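Transcription regulator AmtR (Mycobacterium smegmatis, PDB 5E57) probably binds DNA as a TetR-family transcription factor, and is linked to nitrogen regulation and urea metabolism in this mycobacterium. Local coordinates at residues D15-L20 with D57-G62; A136-E141 with G180-L185. All coordinates share one frame; numbering follows the deposited sequence.

Interaction 1. Residues D15-L20 with D57-G62; sequences DAAAEL and DALLAG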
loop_
_atom_site.group_PDB
_atom_site.type_symbol
_atom_site.label_atom_id
_atom_site.label_comp_id
_atom_site.label_asym_id
_atom_site.label_seq_id
_atom_site.Cartn_x
_atom_site.Cartn_y
_atom_site.Cartn_z
ATOM N N ASP A 15 9.374 18.453 11.269
ATOM C CA ASP A 15 8.092 18.787 10.686
ATOM C C ASP A 15 8.245 19.395 9.293
ATOM O O ASP A 15 7.447 19.089 8.385
ATOM C CB ASP A 15 7.247 19.715 11.595
ATOM C CG ASP A 15 5.879 20.084 10.939
ATOM O OD1 ASP A 15 5.022 19.198 10.606
ATOM O OD2 ASP A 15 5.656 21.282 10.751
ATOM N N ALA A 16 9.226 20.308 9.139
ATOM C CA ALA A 16 9.469 20.948 7.892
ATOM C C ALA A 16 9.949 19.932 6.827
ATOM O O ALA A 16 9.497 19.976 5.686
ATOM C CB ALA A 16 10.479 22.085 8.076
ATOM N N ALA A 17 10.841 19.022 7.212
ATOM C CA ALA A 17 11.342 17.986 6.302
ATOM C C ALA A 17 10.227 16.991 5.923
ATOM O O ALA A 17 10.191 16.495 4.767
ATOM C CB ALA A 17 12.500 17.230 6.949
ATOM N N ALA A 18 9.359 16.655 6.883
ATOM C CA ALA A 18 8.280 15.646 6.555
ATOM C C ALA A 18 7.387 16.240 5.469
ATOM O O ALA A 18 6.932 15.591 4.552
ATOM C CB ALA A 18 7.471 15.286 7.801
ATOM N N GLU A 19 7.162 17.524 5.566
ATOM C CA GLU A 19 6.354 18.184 4.561
ATOM C C GLU A 19 6.998 18.111 3.163
ATOM O O GLU A 19 6.351 17.739 2.182
ATOM C CB GLU A 19 6.091 19.640 4.946
ATOM C CG GLU A 19 5.426 20.389 3.792
ATOM C CD GLU A 19 4.827 21.729 4.199
ATOM O OE1 GLU A 19 5.031 22.165 5.328
ATOM O OE2 GLU A 19 4.174 22.345 3.344
ATOM N N LEU A 20 8.255 18.519 3.071
ATOM C CA LEU A 20 8.927 18.637 1.804
ATOM C C LEU A 20 9.183 17.269 1.280
ATOM O O LEU A 20 9.072 17.037 0.065
ATOM C CB LEU A 20 10.237 19.416 1.957
ATOM C CG LEU A 20 10.043 20.860 2.398
ATOM C CD1 LEU A 20 11.243 21.368 3.135
ATOM C CD2 LEU A 20 9.700 21.740 1.192
ATOM N N ASP A 57 15.941 9.151 8.729
ATOM C CA ASP A 57 15.969 8.080 9.727
ATOM C C ASP A 57 15.074 8.373 10.904
ATOM O O ASP A 57 14.284 7.514 11.298
ATOM C CB ASP A 57 17.375 7.789 10.217
ATOM C CG ASP A 57 17.679 6.269 10.220
ATOM O OD1 ASP A 57 16.849 5.454 9.693
ATOM O OD2 ASP A 57 18.757 5.922 10.761
ATOM N N ALA A 58 15.152 9.587 11.456
ATOM C CA ALA A 58 14.309 9.890 12.584
ATOM C C ALA A 58 12.801 9.875 12.179
ATOM O O ALA A 58 11.978 9.363 12.884
ATOM C CB ALA A 58 14.724 11.193 13.178
ATOM N N LEU A 59 12.453 10.421 11.028
ATOM C CA LEU A 59 11.072 10.369 10.570
ATOM C C LEU A 59 10.545 8.964 10.421
ATOM O O LEU A 59 9.471 8.677 10.920
ATOM C CB LEU A 59 10.891 11.129 9.253
ATOM C CG LEU A 59 11.141 12.623 9.324
ATOM C CD1 LEU A 59 11.264 13.216 7.950
ATOM C CD2 LEU A 59 10.037 13.308 10.131
ATOM N N LEU A 60 11.316 8.088 9.777
ATOM C CA LEU A 60 10.891 6.702 9.585
ATOM C C LEU A 60 10.735 5.934 10.885
ATOM O O LEU A 60 9.759 5.194 11.092
ATOM C CB LEU A 60 11.861 5.928 8.673
ATOM C CG LEU A 60 12.044 6.352 7.224
ATOM C CD1 LEU A 60 13.209 5.637 6.531
ATOM C CD2 LEU A 60 10.769 6.165 6.413
ATOM N N ALA A 61 11.697 6.093 11.775
ATOM C CA ALA A 61 11.654 5.410 13.058
ATOM C C ALA A 61 10.388 5.835 13.867
ATOM O O ALA A 61 9.776 5.007 14.515
ATOM C CB ALA A 61 12.926 5.741 13.872
ATOM N N GLY A 62 10.014 7.118 13.838
ATOM C CA GLY A 62 8.801 7.532 14.573
ATOM C C GLY A 62 7.543 6.897 13.988
ATOM O O GLY A 62 6.525 6.948 14.593
#
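Ala18 and Leu59 mark the closest backbone approach of the two helical segments, with Ala18 CA 7.2 Å from Leu59 CA. That spacing is bridged by one leucine reaching for two consecutive alanines, a small, wholly apolar contact. Leu59 directs its side chain at the 15-20 segment, and its two methyls divide the work. CD2 meets the methyl of Ala18, with 4.0 Å between Leu59 CD2 and Ala18 CB. CD1 lies over the backbone of the other helix, 4.1 Å from both Ala18 N and Ala18 CA, while Ala17 CB stands a little farther off, 4.3 Å from Leu59 CD1. Alanine suits positions 17 and 18 because its short side chain lets the leucine methyls come down to the helix surface itself; leucine suits position 59 because its one fork, at CG, ends in two methyls that can reach both alanines. Leu14 and Phe21, a turn to each side on helix 9-23, also touch Leu59. The contact thus packs helix 52-61 against helix 9-23 within the TetR-type DNA-binding region; Ala17 also rests on Ile34 of helix 31-38, part of the predicted helix-turn-helix, and Leu60 reaches Phe120 of helix 118-142.

Interaction 2. Residues A136-E141 with G180-L185; sequences AAVIAE and GALRVL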
loop_
_atom_site.group_PDB
_atom_site.type_symbol
_atom_site.label_atom_id
_atom_site.label_comp_id
_atom_site.label_asym_id
_atom_site.label_seq_id
_atom_site.Cartn_x
_atom_site.Cartn_y
_atom_site.Cartn_z
ATOM N N ALA A 136 -0.975 -15.597 12.234
ATOM C CA ALA A 136 -0.908 -17.061 12.038
ATOM C C ALA A 136 -1.621 -17.774 13.216
ATOM O O ALA A 136 -2.254 -18.812 13.031
ATOM C CB ALA A 136 0.531 -17.522 11.926
ATOM N N ALA A 137 -1.578 -17.181 14.409
ATOM C CA ALA A 137 -2.296 -17.769 15.552
ATOM C C ALA A 137 -3.830 -17.528 15.420
ATOM O O ALA A 137 -4.649 -18.374 15.832
ATOM C CB ALA A 137 -1.729 -17.212 16.893
ATOM N N VAL A 138 -4.249 -16.411 14.813
ATOM C CA VAL A 138 -5.692 -16.178 14.667
ATOM C C VAL A 138 -6.230 -17.192 13.668
ATOM O O VAL A 138 -7.324 -17.782 13.844
ATOM C CB VAL A 138 -6.030 -14.745 14.206
ATOM C CG1 VAL A 138 -7.511 -14.625 13.925
ATOM C CG2 VAL A 138 -5.550 -13.714 15.230
ATOM N N ILE A 139 -5.449 -17.382 12.612
ATOM C CA ILE A 139 -5.752 -18.373 11.618
ATOM C C ILE A 139 -5.932 -19.782 12.223
ATOM O O ILE A 139 -6.922 -20.452 11.907
ATOM C CB ILE A 139 -4.701 -18.408 10.489
ATOM C CG1 ILE A 139 -4.852 -17.152 9.594
ATOM C CG2 ILE A 139 -4.905 -19.621 9.600
ATOM C CD1 ILE A 139 -3.617 -16.865 8.743
ATOM N N ALA A 140 -4.969 -20.231 13.040
ATOM C CA ALA A 140 -5.046 -21.553 13.650
ATOM C C ALA A 140 -6.304 -21.655 14.512
ATOM O O ALA A 140 -7.042 -22.600 14.370
ATOM C CB ALA A 140 -3.789 -21.855 14.463
ATOM N N GLU A 141 -6.557 -20.651 15.356
ATOM C CA GLU A 141 -7.713 -20.618 16.237
ATOM C C GLU A 141 -9.066 -20.617 15.540
ATOM O O GLU A 141 -10.033 -21.057 16.142
ATOM C CB GLU A 141 -7.662 -19.417 17.186
ATOM N N GLY A 180 -11.491 -5.805 8.666
ATOM C CA GLY A 180 -10.959 -6.486 7.511
ATOM C C GLY A 180 -9.789 -7.385 7.813
ATOM O O GLY A 180 -9.696 -8.478 7.254
ATOM N N ALA A 181 -8.889 -6.911 8.676
ATOM C CA ALA A 181 -7.669 -7.638 8.956
ATOM C C ALA A 181 -7.988 -8.937 9.655
ATOM O O ALA A 181 -7.346 -9.948 9.396
ATOM C CB ALA A 181 -6.730 -6.804 9.807
ATOM N N LEU A 182 -9.035 -8.928 10.468
ATOM C CA LEU A 182 -9.597 -10.134 11.040
ATOM C C LEU A 182 -10.447 -11.009 10.117
ATOM O O LEU A 182 -10.262 -12.251 10.120
ATOM C CB LEU A 182 -10.250 -9.778 12.390
ATOM C CG LEU A 182 -8.896 -9.740 13.184
ATOM C CD1 LEU A 182 -8.447 -8.404 13.704
ATOM C CD2 LEU A 182 -8.784 -10.868 14.189
ATOM N N ARG A 183 -11.289 -10.421 9.269
ATOM C CA ARG A 183 -11.961 -11.278 8.288
ATOM C C ARG A 183 -11.103 -12.021 7.328
ATOM O O ARG A 183 -11.447 -13.165 6.932
ATOM C CB ARG A 183 -13.015 -10.537 7.495
ATOM C CG ARG A 183 -14.110 -10.090 8.378
ATOM C CD ARG A 183 -15.149 -9.427 7.529
ATOM N NE ARG A 183 -16.102 -8.817 8.417
ATOM C CZ ARG A 183 -17.211 -9.388 8.771
ATOM N NH1 ARG A 183 -17.549 -10.594 8.255
ATOM N NH2 ARG A 183 -18.012 -8.739 9.635
ATOM N N VAL A 184 -9.973 -11.452 6.947
ATOM C CA VAL A 184 -9.147 -12.120 5.933
ATOM C C VAL A 184 -8.505 -13.321 6.544
ATOM O O VAL A 184 -8.020 -14.211 5.796
ATOM C CB VAL A 184 -7.999 -11.286 5.298
ATOM C CG1 VAL A 184 -8.574 -10.206 4.470
ATOM C CG2 VAL A 184 -7.059 -10.695 6.340
ATOM N N LEU A 185 -8.472 -13.351 7.871
ATOM C CA LEU A 185 -7.911 -14.515 8.563
ATOM C C LEU A 185 -8.940 -15.586 8.936
ATOM O O LEU A 185 -8.583 -16.548 9.567
ATOM C CB LEU A 185 -7.260 -14.065 9.840
ATOM C CG LEU A 185 -6.208 -13.003 9.659
ATOM C CD1 LEU A 185 -5.688 -12.624 11.044
ATOM C CD2 LEU A 185 -5.101 -13.460 8.736
#
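Leu185 fills the angle between Val138 and Ile139, sending one methyl to each. Its CD1 comes 3.8 Å from Val138 CB, and its CD2 lies 3.7 Å from Ile139 CD1, so the fork of the leucine engages two successive residues of the opposing helix. The leucine crosses both of these side chains at about a right angle. Ile139 places CG1 anti to its carbonyl carbon (chi1 -72°), which brings both CG1 and CD1 against Leu185 CD2. A second leucine joins from one turn back: Leu182 CD2 stands 4.0 Å from Val138 CG1, again crossing at about a right angle. Val138 aims its side chain at the 180-185 segment and offers a compact branched surface for both leucines, whereas Ile139 has the extra carbon, CD1, that reaches the second methyl of Leu185.

The backbones come very near, with Ile139 CA only 5.4 Å from Leu185 CA. Leu185 is held by its own chain: its N donates to Leu182 O at 3.1 Å, linking the two leucines that meet Val138. Burial has a polar cost, because Leu185 O finds no hydrogen-bond partner in the model and instead lies 3.8 Å from Ile139 CG1.

Farther out, Leu85 of helix 82-98 touches both Val138 and Leu185, and Ala82 and His86 of that helix pack on Leu182. Pro152 of helix 151-165 covers Leu185, while Phe191 of helix 191-202 lies against Leu182. In the all-helical part that, as in other TetR regulators, probably forms the ligand-binding and dimerisation domain, the contact therefore joins the C-terminal part of helix 118-142 to the chain at 180-185, next to the dimer interface, where Val184 packs on Gly180 of the second subunit.

Interactions 1 and 2 lie on opposite sides of the chain's centre, with their own centres about 33 Å apart and their nearest atoms about 20 Å apart, so they do not touch. The first belongs to the probable DNA-binding end, the second to the helical body beside the dimer partner. Helix 118-142 runs between them: near its start Phe120 touches Asp57, and near its finish it supplies residues 136-141. In sequence, interaction 1 closes before interaction 2 opens. Both are apolar packing, helix on helix in the first, and in the second a helix against the end of another and Leu185 just beyond it, but the second buries about twice the area, 213 against 107 Å².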